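PDB 6Z0W: flagellar biosynthetic protein FlhB from Shewanella putrefaciens CN-32, which is probably needed to build the rod of the flagellar basal body and, with FliI and FliH, may form the flagellin export apparatus, this chain being the FlhB cytoplasmic domain. Local coordinates for residues Val12-Asn21 / Tyr60-Ala71; Pro85-Gln94 / Asn119-Lys127. All blocks are in the same frame, centred on the assembly; numbering follows the deposited sequence.

How the interactions relate
Both contacts belong to the cytoplasmic domain of FlhB and lie about 16 Å apart, centre to centre. Interaction 1 is near the middle of the domain, its strand residues mostly buried: strands 17-20 and 64-66 run parallel within a mixed sheet, and the chain then enters helix 68-77. Interaction 2 follows in series along the chain and sits nearer the surface, where the start of helix 89-100 and the turn before it meet the C-terminal segment 119-127, probably part of the proline-rich element of FlhB. Helix 68-77 joins them. Its Leu70 packs against Leu88 and Ala91, while Ile122 reaches Pro69 and Leu70. Segment 119-127 is thus laid over two consecutive helices, the first leading directly out of the central sheet.

Interaction 1: residues Val12-Asn21 / Tyr60-Ala71; sequences VPNADVIVVN and YNIAIVSAPPLA
Ile62 sends CG1 and CD1 over the 12-15 turn, with CG1 anti to its carbonyl carbon (chi1 -69°) and CD1 extended beyond, 3.2 Å from Val12 O. In Val19, CG1 lies anti to the backbone N (chi1 -175°), directing it at the first turn of helix 68-77, 3.7 Å from Ala71 CB. Pro13 lays CB over one face of the Tyr60 ring, 3.8 Å from its centroid, a CH-pi contact. Strands 17-20 and 64-66 pair in parallel: Ile18 N donates to Ala63 O (2.9 Å) and Val65 N to Ile18 O (2.8 Å), both nearly straight, and Val20 N continues the pattern to Val65 O. A bent bond from Ala67 N to Val20 O (3.2 Å) carries it up to the N-cap of helix 68-77. Where the strands end, Ser66 OG donates to Asn21 OD1 at 2.6 Å, from above the carbonyl plane. One water bridges Asp16 O and Ala63 N. Ile18 and Ile64 lie side by side on one face; on the other the Val17 and Val65 side chains cross near a right angle, CG2 against CG1. Helix 47-59 packs on Ile18 and Val20, helix 89-100 on Val17 and Val65, and strands 25-30 and 114-115 flank the pair.

Interaction 2: residues Pro85-Gln94 / Asn119-Lys127; sequences PEGLFTAVAQ and NQPIPDDLK
The side-chain amides of Gln94 and Asn119 meet with their planes turned 71° apart. Asn119 ND2 donates to Gln94 OE1 at 3.0 Å, the acceptor lying close to the Asn119 amide plane, whereas the donor stands 54° out of the Gln94 carbonyl plane. A turn earlier on the helix, Thr90 OG1 and Gln120 OE1 share a water, which lies 2.6 Å from Thr90 OG1 and donates to Gln120 OE1. Deeper in, the contact becomes apolar. Leu88 and Leu126 reach toward each other tip to tip, and Leu126 CD1 presses tightly on Leu88 CG at 3.5 Å. With CG anti to the carbonyl carbon (chi1 -61°) and an extended end, Leu88 also brings CD2 within 3.9 Å of Ile122 CG1 and 4.2 Å of Pro123 CD. The Pro123 ring rests its CG 3.8 Å from Gly87 O, and Pro85 CB lies more loosely against Leu126 CD1 (4.4 Å). Cutting Leu88 back to an alanine removes CG and both methyls, which is likely to open a gap beside Leu126 CD1 and cost Ile122 CG1 its apolar neighbour in 85-94. Leu88 also packs on Ala73 of helix 68-77. Apolar packing at the helix start, with one direct amide bond and a water bridge farther along, implies that segment 119-127 is held largely by side chains, since no backbone hydrogen bond links the two segments.

Interaction 1: residues Val12-Asn21 / Tyr60-Ala71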
ATOM      1  N   VAL A  12      -7.772  -4.722   7.908  1.00 33.55           N
ATOM      2  CA  VAL A  12      -6.308  -4.729   7.884  1.00 36.88           C
ATOM      3  C   VAL A  12      -5.729  -6.121   8.158  1.00 37.40           C
ATOM      4  O   VAL A  12      -4.718  -6.477   7.525  1.00 35.67           O
ATOM      5  CB  VAL A  12      -5.733  -3.686   8.868  1.00 39.97           C
ATOM      6  CG1 VAL A  12      -4.239  -3.762   8.912  1.00 40.76           C
ATOM      7  CG2 VAL A  12      -6.097  -2.273   8.440  1.00 41.47           C
ATOM      8  N   PRO A  13      -6.304  -6.942   9.059  1.00 36.42           N
ATOM      9  CA  PRO A  13      -5.802  -8.321   9.207  1.00 37.20           C
ATOM     10  C   PRO A  13      -5.796  -9.139   7.917  1.00 37.99           C
ATOM     11  O   PRO A  13      -5.070 -10.142   7.846  1.00 39.24           O
ATOM     12  CB  PRO A  13      -6.756  -8.935  10.247  1.00 36.92           C
ATOM     13  CG  PRO A  13      -7.195  -7.734  11.083  1.00 36.84           C
ATOM     14  CD  PRO A  13      -7.341  -6.636  10.078  1.00 36.07           C
ATOM     15  N   ASN A  14      -6.581  -8.774   6.904  1.00 33.89           N
ATOM     16  CA  ASN A  14      -6.603  -9.569   5.678  1.00 34.04           C
ATOM     17  C   ASN A  14      -5.594  -9.073   4.637  1.00 32.29           C
ATOM     18  O   ASN A  14      -5.502  -9.659   3.565  1.00 36.53           O
ATOM     19  CB  ASN A  14      -8.008  -9.578   5.072  1.00 38.26           C
ATOM     20  CG  ASN A  14      -9.057 -10.044   6.053  1.00 43.52           C
ATOM     21  OD1 ASN A  14      -8.822 -10.955   6.844  1.00 42.40           O
ATOM     22  ND2 ASN A  14     -10.200  -9.376   6.053  1.00 48.72           N
ATOM     23  N   ALA A  15      -4.817  -8.046   4.948  1.00 30.42           N
ATOM     24  CA  ALA A  15      -3.894  -7.466   3.992  1.00 31.89           C
ATOM     25  C   ALA A  15      -2.735  -8.420   3.717  1.00 34.80           C
ATOM     26  O   ALA A  15      -2.295  -9.159   4.596  1.00 33.73           O
ATOM     27  CB  ALA A  15      -3.338  -6.136   4.532  1.00 25.57           C
ATOM     28  N   ASP A  16      -2.176  -8.334   2.511  1.00 33.79           N
ATOM     29  CA  ASP A  16      -0.910  -9.015   2.261  1.00 34.59           C
ATOM     30  C   ASP A  16       0.300  -8.153   2.601  1.00 37.74           C
ATOM     31  O   ASP A  16       1.360  -8.696   2.931  1.00 39.68           O
ATOM     32  CB  ASP A  16      -0.847  -9.453   0.803  1.00 36.29           C
ATOM     33  CG  ASP A  16      -1.767 -10.616   0.524  1.00 35.84           C
ATOM     34  OD1 ASP A  16      -1.644 -11.607   1.262  1.00 35.80           O
ATOM     35  OD2 ASP A  16      -2.628 -10.523  -0.381  1.00 35.80           O
ATOM     36  N   VAL A  17       0.169  -6.829   2.537  1.00 35.62           N
ATOM     37  CA  VAL A  17       1.291  -5.925   2.770  1.00 32.43           C
ATOM     38  C   VAL A  17       0.709  -4.561   3.088  1.00 31.96           C
ATOM     39  O   VAL A  17      -0.411  -4.243   2.676  1.00 30.78           O
ATOM     40  CB  VAL A  17       2.241  -5.880   1.543  1.00 29.45           C
ATOM     41  CG1 VAL A  17       1.596  -5.102   0.400  1.00 29.85           C
ATOM     42  CG2 VAL A  17       3.599  -5.251   1.908  1.00 25.66           C
ATOM     43  N   ILE A  18       1.448  -3.773   3.873  1.00 33.00           N
ATOM     44  CA  ILE A  18       1.219  -2.335   4.037  1.00 33.40           C
ATOM     45  C   ILE A  18       2.391  -1.617   3.394  1.00 33.57           C
ATOM     46  O   ILE A  18       3.542  -1.820   3.796  1.00 34.37           O
ATOM     47  CB  ILE A  18       1.106  -1.906   5.507  1.00 32.19           C
ATOM     48  CG1 ILE A  18       0.351  -2.924   6.344  1.00 33.56           C
ATOM     49  CG2 ILE A  18       0.509  -0.485   5.619  1.00 30.16           C
ATOM     50  CD1 ILE A  18      -1.095  -3.092   6.003  1.00 35.18           C
ATOM     51  N   VAL A  19       2.109  -0.790   2.397  1.00 32.36           N
ATOM     52  CA  VAL A  19       3.099   0.093   1.797  1.00 31.14           C
ATOM     53  C   VAL A  19       2.985   1.436   2.483  1.00 35.61           C
ATOM     54  O   VAL A  19       1.886   2.012   2.565  1.00 37.26           O
ATOM     55  CB  VAL A  19       2.877   0.233   0.289  1.00 32.71           C
ATOM     56  CG1 VAL A  19       4.003   1.076  -0.346  1.00 34.20           C
ATOM     57  CG2 VAL A  19       2.771  -1.172  -0.331  1.00 34.02           C
ATOM     58  N   VAL A  20       4.102   1.933   2.995  1.00 35.95           N
ATOM     59  CA  VAL A  20       4.057   3.152   3.785  1.00 36.13           C
ATOM     60  C   VAL A  20       5.045   4.171   3.261  1.00 41.14           C
ATOM     61  O   VAL A  20       5.980   3.845   2.521  1.00 39.46           O
ATOM     62  CB  VAL A  20       4.335   2.935   5.301  1.00 30.73           C
ATOM     63  CG1 VAL A  20       3.295   2.076   5.905  1.00 26.05           C
ATOM     64  CG2 VAL A  20       5.727   2.386   5.518  1.00 31.97           C
ATOM     65  N   ASN A  21       4.701   5.428   3.575  1.00 46.89           N
ATOM     66  CA  ASN A  21       5.508   6.625   3.861  1.00 57.54           C
ATOM     67  C   ASN A  21       4.911   7.924   3.324  1.00 59.98           C
ATOM     68  O   ASN A  21       4.604   8.803   4.150  1.00 61.49           O
ATOM     69  CB  ASN A  21       6.930   6.513   3.392  1.00 60.26           C
ATOM     70  CG  ASN A  21       7.842   6.140   4.527  1.00 61.17           C
ATOM     71  OD1 ASN A  21       7.881   5.000   4.991  1.00 61.41           O
ATOM     72  ND2 ASN A  21       8.557   7.143   5.035  1.00 61.08           N
ATOM     73  N   TYR A  60      -0.619  -8.396  13.538  1.00 38.40           N
ATOM     74  CA  TYR A  60      -0.962  -9.587  12.760  1.00 38.68           C
ATOM     75  C   TYR A  60       0.200 -10.111  11.916  1.00 40.92           C
ATOM     76  O   TYR A  60      -0.010 -10.988  11.065  1.00 40.73           O
ATOM     77  CB  TYR A  60      -2.182  -9.309  11.868  1.00 34.57           C
ATOM     78  CG  TYR A  60      -3.498  -9.413  12.631  1.00 34.12           C
ATOM     79  CD1 TYR A  60      -4.276 -10.568  12.555  1.00 34.91           C
ATOM     80  CD2 TYR A  60      -3.930  -8.383  13.453  1.00 33.49           C
ATOM     81  CE1 TYR A  60      -5.471 -10.673  13.254  1.00 36.72           C
ATOM     82  CE2 TYR A  60      -5.122  -8.469  14.156  1.00 36.68           C
ATOM     83  CZ  TYR A  60      -5.888  -9.632  14.049  1.00 38.69           C
ATOM     84  OH  TYR A  60      -7.077  -9.780  14.735  1.00 43.16           O
ATOM     85  N   ASN A  61       1.420  -9.630  12.162  1.00 39.40           N
ATOM     86  CA  ASN A  61       2.608 -10.055  11.419  1.00 39.75           C
ATOM     87  C   ASN A  61       2.428  -9.853   9.917  1.00 38.17           C
ATOM     88  O   ASN A  61       2.785 -10.713   9.100  1.00 37.89           O
ATOM     89  CB  ASN A  61       2.967 -11.512  11.728  1.00 40.64           C
ATOM     90  CG  ASN A  61       3.524 -11.682  13.125  1.00 45.97           C
ATOM     91  OD1 ASN A  61       4.580 -11.140  13.457  1.00 48.16           O
ATOM     92  ND2 ASN A  61       2.785 -12.390  13.967  1.00 46.31           N
ATOM     93  N   ILE A  62       1.852  -8.719   9.541  1.00 34.46           N
ATOM     94  CA  ILE A  62       1.712  -8.374   8.133  1.00 33.71           C
ATOM     95  C   ILE A  62       2.874  -7.470   7.741  1.00 36.05           C
ATOM     96  O   ILE A  62       3.124  -6.444   8.394  1.00 40.92           O
ATOM     97  CB  ILE A  62       0.351  -7.722   7.856  1.00 35.58           C
ATOM     98  CG1 ILE A  62      -0.748  -8.783   8.028  1.00 36.08           C
ATOM     99  CG2 ILE A  62       0.322  -7.090   6.444  1.00 35.07           C
ATOM    100  CD1 ILE A  62      -2.148  -8.266   8.046  1.00 35.42           C
ATOM    101  N   ALA A  63       3.593  -7.858   6.680  1.00 30.15           N
ATOM    102  CA  ALA A  63       4.768  -7.105   6.248  1.00 29.04           C
ATOM    103  C   ALA A  63       4.429  -5.633   5.982  1.00 29.01           C
ATOM    104  O   ALA A  63       3.434  -5.303   5.333  1.00 30.07           O
ATOM    105  CB  ALA A  63       5.371  -7.733   4.994  1.00 28.89           C
ATOM    106  N   ILE A  64       5.245  -4.751   6.520  1.00 29.53           N
ATOM    107  CA  ILE A  64       5.139  -3.322   6.291  1.00 30.09           C
ATOM    108  C   ILE A  64       6.401  -2.913   5.545  1.00 33.92           C
ATOM    109  O   ILE A  64       7.513  -3.154   6.030  1.00 36.31           O
ATOM    110  CB  ILE A  64       5.032  -2.548   7.610  1.00 34.58           C
ATOM    111  CG1 ILE A  64       3.834  -3.040   8.437  1.00 38.19           C
ATOM    112  CG2 ILE A  64       5.004  -1.050   7.310  1.00 34.98           C
ATOM    113  CD1 ILE A  64       3.832  -2.522   9.864  1.00 39.00           C
ATOM    114  N   VAL A  65       6.262  -2.327   4.362  1.00 32.11           N
ATOM    115  CA  VAL A  65       7.454  -1.970   3.599  1.00 35.74           C
ATOM    116  C   VAL A  65       7.369  -0.504   3.218  1.00 39.08           C
ATOM    117  O   VAL A  65       6.287   0.009   2.910  1.00 40.47           O
ATOM    118  CB  VAL A  65       7.666  -2.876   2.366  1.00 35.28           C
ATOM    119  CG1 VAL A  65       7.403  -4.337   2.742  1.00 33.90           C
ATOM    120  CG2 VAL A  65       6.774  -2.479   1.226  1.00 36.76           C
ATOM    121  N   SER A  66       8.511   0.181   3.285  1.00 37.13           N
ATOM    122  CA  SER A  66       8.584   1.597   2.962  1.00 39.30           C
ATOM    123  C   SER A  66       9.032   1.752   1.514  1.00 39.63           C
ATOM    124  O   SER A  66      10.181   1.437   1.172  1.00 36.11           O
ATOM    125  CB  SER A  66       9.532   2.348   3.887  1.00 41.46           C
ATOM    126  OG  SER A  66       9.589   3.699   3.455  1.00 46.25           O
ATOM    127  N   ALA A  67       8.129   2.276   0.685  1.00 39.39           N
ATOM    128  CA  ALA A  67       8.457   2.736  -0.665  1.00 38.99           C
ATOM    129  C   ALA A  67       7.643   4.003  -0.892  1.00 33.78           C
ATOM    130  O   ALA A  67       6.534   3.945  -1.425  1.00 34.15           O
ATOM    131  CB  ALA A  67       8.150   1.659  -1.714  1.00 37.82           C
ATOM    132  N   PRO A  68       8.161   5.164  -0.477  1.00 36.06           N
ATOM    133  CA  PRO A  68       7.317   6.391  -0.311  1.00 36.54           C
ATOM    134  C   PRO A  68       6.536   6.778  -1.562  1.00 40.06           C
ATOM    135  O   PRO A  68       5.344   7.103  -1.455  1.00 44.71           O
ATOM    136  CB  PRO A  68       8.346   7.484   0.069  1.00 36.15           C
ATOM    137  CG  PRO A  68       9.460   6.716   0.744  1.00 36.90           C
ATOM    138  CD  PRO A  68       9.519   5.343   0.087  1.00 36.11           C
ATOM    139  N   PRO A  69       7.155   6.798  -2.753  1.00 38.44           N
ATOM    140  CA  PRO A  69       6.388   7.198  -3.942  1.00 40.33           C
ATOM    141  C   PRO A  69       5.296   6.219  -4.308  1.00 38.43           C
ATOM    142  O   PRO A  69       4.297   6.628  -4.915  1.00 36.77           O
ATOM    143  CB  PRO A  69       7.456   7.270  -5.047  1.00 41.48           C
ATOM    144  CG  PRO A  69       8.749   7.425  -4.326  1.00 42.20           C
ATOM    145  CD  PRO A  69       8.573   6.573  -3.103  1.00 38.38           C
ATOM    146  N   LEU A  70       5.486   4.930  -4.005  1.00 36.63           N
ATOM    147  CA  LEU A  70       4.456   3.928  -4.292  1.00 33.74           C
ATOM    148  C   LEU A  70       3.297   4.049  -3.313  1.00 33.81           C
ATOM    149  O   LEU A  70       2.124   4.034  -3.719  1.00 32.96           O
ATOM    150  CB  LEU A  70       5.065   2.518  -4.235  1.00 29.73           C
ATOM    151  CG  LEU A  70       4.135   1.395  -4.671  1.00 30.16           C
ATOM    152  CD1 LEU A  70       3.680   1.672  -6.123  1.00 29.58           C
ATOM    153  CD2 LEU A  70       4.854   0.025  -4.594  1.00 29.23           C
ATOM    154  N   ALA A  71       3.619   4.139  -2.016  1.00 34.58           N
ATOM    155  CA  ALA A  71       2.597   4.387  -0.996  1.00 35.66           C
ATOM    156  C   ALA A  71       1.731   5.584  -1.363  1.00 34.43           C
ATOM    157  O   ALA A  71       0.499   5.501  -1.317  1.00 34.41           O
ATOM    158  CB  ALA A  71       3.251   4.607   0.378  1.00 35.55           C
TER
HETATM  159  O   HOH W   1       2.281  -9.908   4.900  1.00 35.82           O

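Interaction 2: residues Pro85-Gln94 / Asn119-Lys127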
ATOM      1  N   PRO A  85      -4.395   1.224 -10.044  1.00 39.81           N
ATOM      2  CA  PRO A  85      -4.289   1.450 -11.490  1.00 40.15           C
ATOM      3  C   PRO A  85      -3.285   0.506 -12.131  1.00 37.95           C
ATOM      4  O   PRO A  85      -2.287   0.095 -11.520  1.00 37.53           O
ATOM      5  CB  PRO A  85      -3.793   2.899 -11.593  1.00 43.25           C
ATOM      6  CG  PRO A  85      -4.050   3.506 -10.247  1.00 42.42           C
ATOM      7  CD  PRO A  85      -3.903   2.378  -9.273  1.00 40.56           C
ATOM      8  N   GLU A  86      -3.528   0.227 -13.400  1.00 37.45           N
ATOM      9  CA  GLU A  86      -2.651  -0.660 -14.149  1.00 42.94           C
ATOM     10  C   GLU A  86      -1.203  -0.160 -14.148  1.00 41.38           C
ATOM     11  O   GLU A  86      -0.269  -0.971 -14.100  1.00 42.55           O
ATOM     12  CB  GLU A  86      -3.218  -0.808 -15.559  1.00 49.89           C
ATOM     13  CG  GLU A  86      -2.232  -1.075 -16.659  1.00 57.75           C
ATOM     14  CD  GLU A  86      -2.833  -0.784 -18.029  1.00 66.65           C
ATOM     15  OE1 GLU A  86      -2.670   0.352 -18.526  1.00 69.16           O
ATOM     16  OE2 GLU A  86      -3.478  -1.689 -18.602  1.00 70.68           O
ATOM     17  N   GLY A  87      -0.987   1.158 -14.129  1.00 37.63           N
ATOM     18  CA  GLY A  87       0.373   1.660 -14.148  1.00 37.26           C
ATOM     19  C   GLY A  87       1.191   1.288 -12.919  1.00 37.93           C
ATOM     20  O   GLY A  87       2.423   1.426 -12.947  1.00 38.79           O
ATOM     21  N   LEU A  88       0.535   0.832 -11.834  1.00 33.61           N
ATOM     22  CA  LEU A  88       1.223   0.443 -10.610  1.00 31.04           C
ATOM     23  C   LEU A  88       1.274  -1.063 -10.411  1.00 30.41           C
ATOM     24  O   LEU A  88       1.774  -1.523  -9.377  1.00 32.20           O
ATOM     25  CB  LEU A  88       0.557   1.098  -9.385  1.00 34.79           C
ATOM     26  CG  LEU A  88       0.579   2.643  -9.394  1.00 35.07           C
ATOM     27  CD1 LEU A  88      -0.049   3.214  -8.103  1.00 36.81           C
ATOM     28  CD2 LEU A  88       2.020   3.136  -9.589  1.00 32.97           C
ATOM     29  N   PHE A  89       0.761  -1.845 -11.356  1.00 33.81           N
ATOM     30  CA  PHE A  89       0.667  -3.283 -11.122  1.00 33.05           C
ATOM     31  C   PHE A  89       2.042  -3.902 -10.901  1.00 29.65           C
ATOM     32  O   PHE A  89       2.270  -4.599  -9.909  1.00 29.14           O
ATOM     33  CB  PHE A  89      -0.035  -3.990 -12.284  1.00 32.45           C
ATOM     34  CG  PHE A  89      -0.095  -5.477 -12.088  1.00 36.63           C
ATOM     35  CD1 PHE A  89      -1.149  -6.054 -11.380  1.00 36.53           C
ATOM     36  CD2 PHE A  89       0.923  -6.304 -12.552  1.00 37.01           C
ATOM     37  CE1 PHE A  89      -1.201  -7.441 -11.174  1.00 35.95           C
ATOM     38  CE2 PHE A  89       0.881  -7.697 -12.326  1.00 35.84           C
ATOM     39  CZ  PHE A  89      -0.177  -8.258 -11.638  1.00 34.14           C
ATOM     40  N   THR A  90       2.958  -3.707 -11.856  1.00 30.28           N
ATOM     41  CA  THR A  90       4.255  -4.368 -11.762  1.00 32.83           C
ATOM     42  C   THR A  90       4.976  -3.985 -10.476  1.00 34.69           C
ATOM     43  O   THR A  90       5.593  -4.841  -9.833  1.00 35.56           O
ATOM     44  CB  THR A  90       5.123  -4.033 -12.977  1.00 37.51           C
ATOM     45  OG1 THR A  90       5.095  -2.622 -13.180  1.00 43.01           O
ATOM     46  CG2 THR A  90       4.569  -4.689 -14.209  1.00 38.67           C
ATOM     47  N   ALA A  91       4.905  -2.703 -10.075  1.00 32.97           N
ATOM     48  CA  ALA A  91       5.607  -2.309  -8.861  1.00 30.70           C
ATOM     49  C   ALA A  91       5.000  -2.983  -7.634  1.00 31.44           C
ATOM     50  O   ALA A  91       5.732  -3.474  -6.767  1.00 34.00           O
ATOM     51  CB  ALA A  91       5.616  -0.779  -8.717  1.00 26.70           C
ATOM     52  N   VAL A  92       3.664  -3.051  -7.556  1.00 28.41           N
ATOM     53  CA  VAL A  92       3.027  -3.731  -6.425  1.00 29.54           C
ATOM     54  C   VAL A  92       3.247  -5.245  -6.513  1.00 32.85           C
ATOM     55  O   VAL A  92       3.445  -5.921  -5.494  1.00 33.46           O
ATOM     56  CB  VAL A  92       1.521  -3.377  -6.365  1.00 30.21           C
ATOM     57  CG1 VAL A  92       0.799  -4.143  -5.215  1.00 26.28           C
ATOM     58  CG2 VAL A  92       1.335  -1.882  -6.211  1.00 30.93           C
ATOM     59  N   ALA A  93       3.214  -5.806  -7.723  1.00 30.67           N
ATOM     60  CA  ALA A  93       3.469  -7.238  -7.852  1.00 32.55           C
ATOM     61  C   ALA A  93       4.882  -7.593  -7.405  1.00 34.82           C
ATOM     62  O   ALA A  93       5.111  -8.675  -6.861  1.00 36.52           O
ATOM     63  CB  ALA A  93       3.245  -7.708  -9.292  1.00 30.66           C
ATOM     64  N   GLN A  94       5.836  -6.698  -7.597  1.00 35.28           N
ATOM     65  CA  GLN A  94       7.190  -7.018  -7.149  1.00 35.28           C
ATOM     66  C   GLN A  94       7.322  -6.851  -5.640  1.00 34.35           C
ATOM     67  O   GLN A  94       8.040  -7.618  -5.000  1.00 37.10           O
ATOM     68  CB  GLN A  94       8.203  -6.153  -7.913  1.00 33.77           C
ATOM     69  CG  GLN A  94       8.285  -6.556  -9.384  1.00 35.93           C
ATOM     70  CD  GLN A  94       9.087  -5.590 -10.247  1.00 40.51           C
ATOM     71  OE1 GLN A  94       9.362  -4.459  -9.854  1.00 42.40           O
ATOM     72  NE2 GLN A  94       9.478  -6.053 -11.431  1.00 41.04           N
ATOM     73  N   ASN A 119      11.828  -0.281  -8.744  1.00 37.05           N
ATOM     74  CA  ASN A 119      12.656  -0.798  -9.816  1.00 38.59           C
ATOM     75  C   ASN A 119      12.465  -0.023 -11.099  1.00 41.13           C
ATOM     76  O   ASN A 119      13.165  -0.279 -12.084  1.00 41.00           O
ATOM     77  CB  ASN A 119      12.369  -2.288  -9.974  1.00 41.76           C
ATOM     78  CG  ASN A 119      12.674  -3.031  -8.709  1.00 42.97           C
ATOM     79  OD1 ASN A 119      13.785  -2.902  -8.182  1.00 44.50           O
ATOM     80  ND2 ASN A 119      11.685  -3.733  -8.155  1.00 43.19           N
ATOM     81  N   GLN A 120      11.586   0.967 -11.069  1.00 39.47           N
ATOM     82  CA  GLN A 120      11.282   1.822 -12.202  1.00 39.22           C
ATOM     83  C   GLN A 120      10.560   3.039 -11.652  1.00 37.63           C
ATOM     84  O   GLN A 120      10.164   3.051 -10.481  1.00 38.46           O
ATOM     85  CB  GLN A 120      10.408   1.093 -13.232  1.00 37.63           C
ATOM     86  CG  GLN A 120       9.050   0.694 -12.677  1.00 42.93           C
ATOM     87  CD  GLN A 120       8.290  -0.222 -13.625  1.00 46.40           C
ATOM     88  OE1 GLN A 120       8.119  -1.402 -13.345  1.00 49.23           O
ATOM     89  NE2 GLN A 120       7.819   0.323 -14.733  1.00 47.07           N
ATOM     90  N   PRO A 121      10.367   4.070 -12.458  1.00 37.64           N
ATOM     91  CA  PRO A 121       9.659   5.249 -11.961  1.00 38.82           C
ATOM     92  C   PRO A 121       8.176   4.976 -11.790  1.00 40.75           C
ATOM     93  O   PRO A 121       7.584   4.096 -12.419  1.00 41.17           O
ATOM     94  CB  PRO A 121       9.907   6.298 -13.048  1.00 41.30           C
ATOM     95  CG  PRO A 121      11.114   5.786 -13.808  1.00 43.13           C
ATOM     96  CD  PRO A 121      10.924   4.303 -13.800  1.00 40.75           C
ATOM     97  N   ILE A 122       7.569   5.722 -10.895  1.00 39.53           N
ATOM     98  CA  ILE A 122       6.113   5.765 -10.890  1.00 41.16           C
ATOM     99  C   ILE A 122       5.655   6.728 -11.986  1.00 38.82           C
ATOM    100  O   ILE A 122       6.247   7.807 -12.130  1.00 38.70           O
ATOM    101  CB  ILE A 122       5.589   6.155  -9.518  1.00 46.88           C
ATOM    102  CG1 ILE A 122       5.439   4.836  -8.741  1.00 52.92           C
ATOM    103  CG2 ILE A 122       4.233   6.834  -9.597  1.00 43.83           C
ATOM    104  CD1 ILE A 122       5.406   4.994  -7.334  1.00 56.07           C
ATOM    105  N   PRO A 123       4.687   6.326 -12.816  1.00 37.57           N
ATOM    106  CA  PRO A 123       4.329   7.132 -13.990  1.00 37.58           C
ATOM    107  C   PRO A 123       3.944   8.555 -13.601  1.00 39.66           C
ATOM    108  O   PRO A 123       3.359   8.803 -12.544  1.00 39.02           O
ATOM    109  CB  PRO A 123       3.135   6.371 -14.581  1.00 36.94           C
ATOM    110  CG  PRO A 123       3.357   4.954 -14.164  1.00 38.15           C
ATOM    111  CD  PRO A 123       3.994   5.024 -12.800  1.00 36.95           C
ATOM    112  N   ASP A 124       4.298   9.500 -14.476  1.00 40.15           N
ATOM    113  CA  ASP A 124       4.021  10.905 -14.201  1.00 41.27           C
ATOM    114  C   ASP A 124       2.544  11.142 -13.938  1.00 39.41           C
ATOM    115  O   ASP A 124       2.188  11.955 -13.072  1.00 40.19           O
ATOM    116  CB  ASP A 124       4.506  11.776 -15.359  1.00 44.80           C
ATOM    117  CG  ASP A 124       5.997  12.008 -15.304  1.00 48.26           C
ATOM    118  OD1 ASP A 124       6.635  11.534 -14.337  1.00 48.33           O
ATOM    119  OD2 ASP A 124       6.526  12.664 -16.213  1.00 50.48           O
ATOM    120  N   ASP A 125       1.665  10.434 -14.663  1.00 38.82           N
ATOM    121  CA  ASP A 125       0.250  10.724 -14.510  1.00 39.80           C
ATOM    122  C   ASP A 125      -0.294  10.279 -13.156  1.00 39.57           C
ATOM    123  O   ASP A 125      -1.385  10.718 -12.773  1.00 40.24           O
ATOM    124  CB  ASP A 125      -0.574  10.133 -15.683  1.00 44.24           C
ATOM    125  CG  ASP A 125      -0.540   8.592 -15.774  1.00 47.24           C
ATOM    126  OD1 ASP A 125       0.285   7.909 -15.138  1.00 47.67           O
ATOM    127  OD2 ASP A 125      -1.371   8.068 -16.538  1.00 49.66           O
ATOM    128  N   LEU A 126       0.451   9.471 -12.407  1.00 39.52           N
ATOM    129  CA  LEU A 126       0.027   9.035 -11.086  1.00 40.05           C
ATOM    130  C   LEU A 126       0.757   9.799  -9.972  1.00 43.58           C
ATOM    131  O   LEU A 126       0.548   9.512  -8.790  1.00 41.55           O
ATOM    132  CB  LEU A 126       0.218   7.515 -10.949  1.00 39.41           C
ATOM    133  CG  LEU A 126      -0.321   6.587 -12.060  1.00 38.55           C
ATOM    134  CD1 LEU A 126      -0.056   5.133 -11.763  1.00 37.76           C
ATOM    135  CD2 LEU A 126      -1.817   6.762 -12.311  1.00 39.81           C
ATOM    136  N   LYS A 127       1.562  10.801 -10.334  1.00 44.97           N
ATOM    137  CA  LYS A 127       2.435  11.569  -9.453  1.00 46.36           C
ATOM    138  C   LYS A 127       1.978  13.033  -9.342  1.00 45.71           C
ATOM    139  O   LYS A 127       0.922  13.430  -9.853  1.00 42.44           O
ATOM    140  CB  LYS A 127       3.868  11.502  -9.981  1.00 50.01           C
ATOM    141  CG  LYS A 127       4.786  10.684  -9.150  1.00 53.51           C
ATOM    142  CD  LYS A 127       5.892  10.112 -10.001  1.00 54.76           C
ATOM    143  CE  LYS A 127       6.797  11.170 -10.565  1.00 56.40           C
ATOM    144  NZ  LYS A 127       8.027  10.542 -11.122  1.00 57.10           N
TER
HETATM  145  O   HOH W   2       6.235  -2.396 -15.540  1.00 47.26           O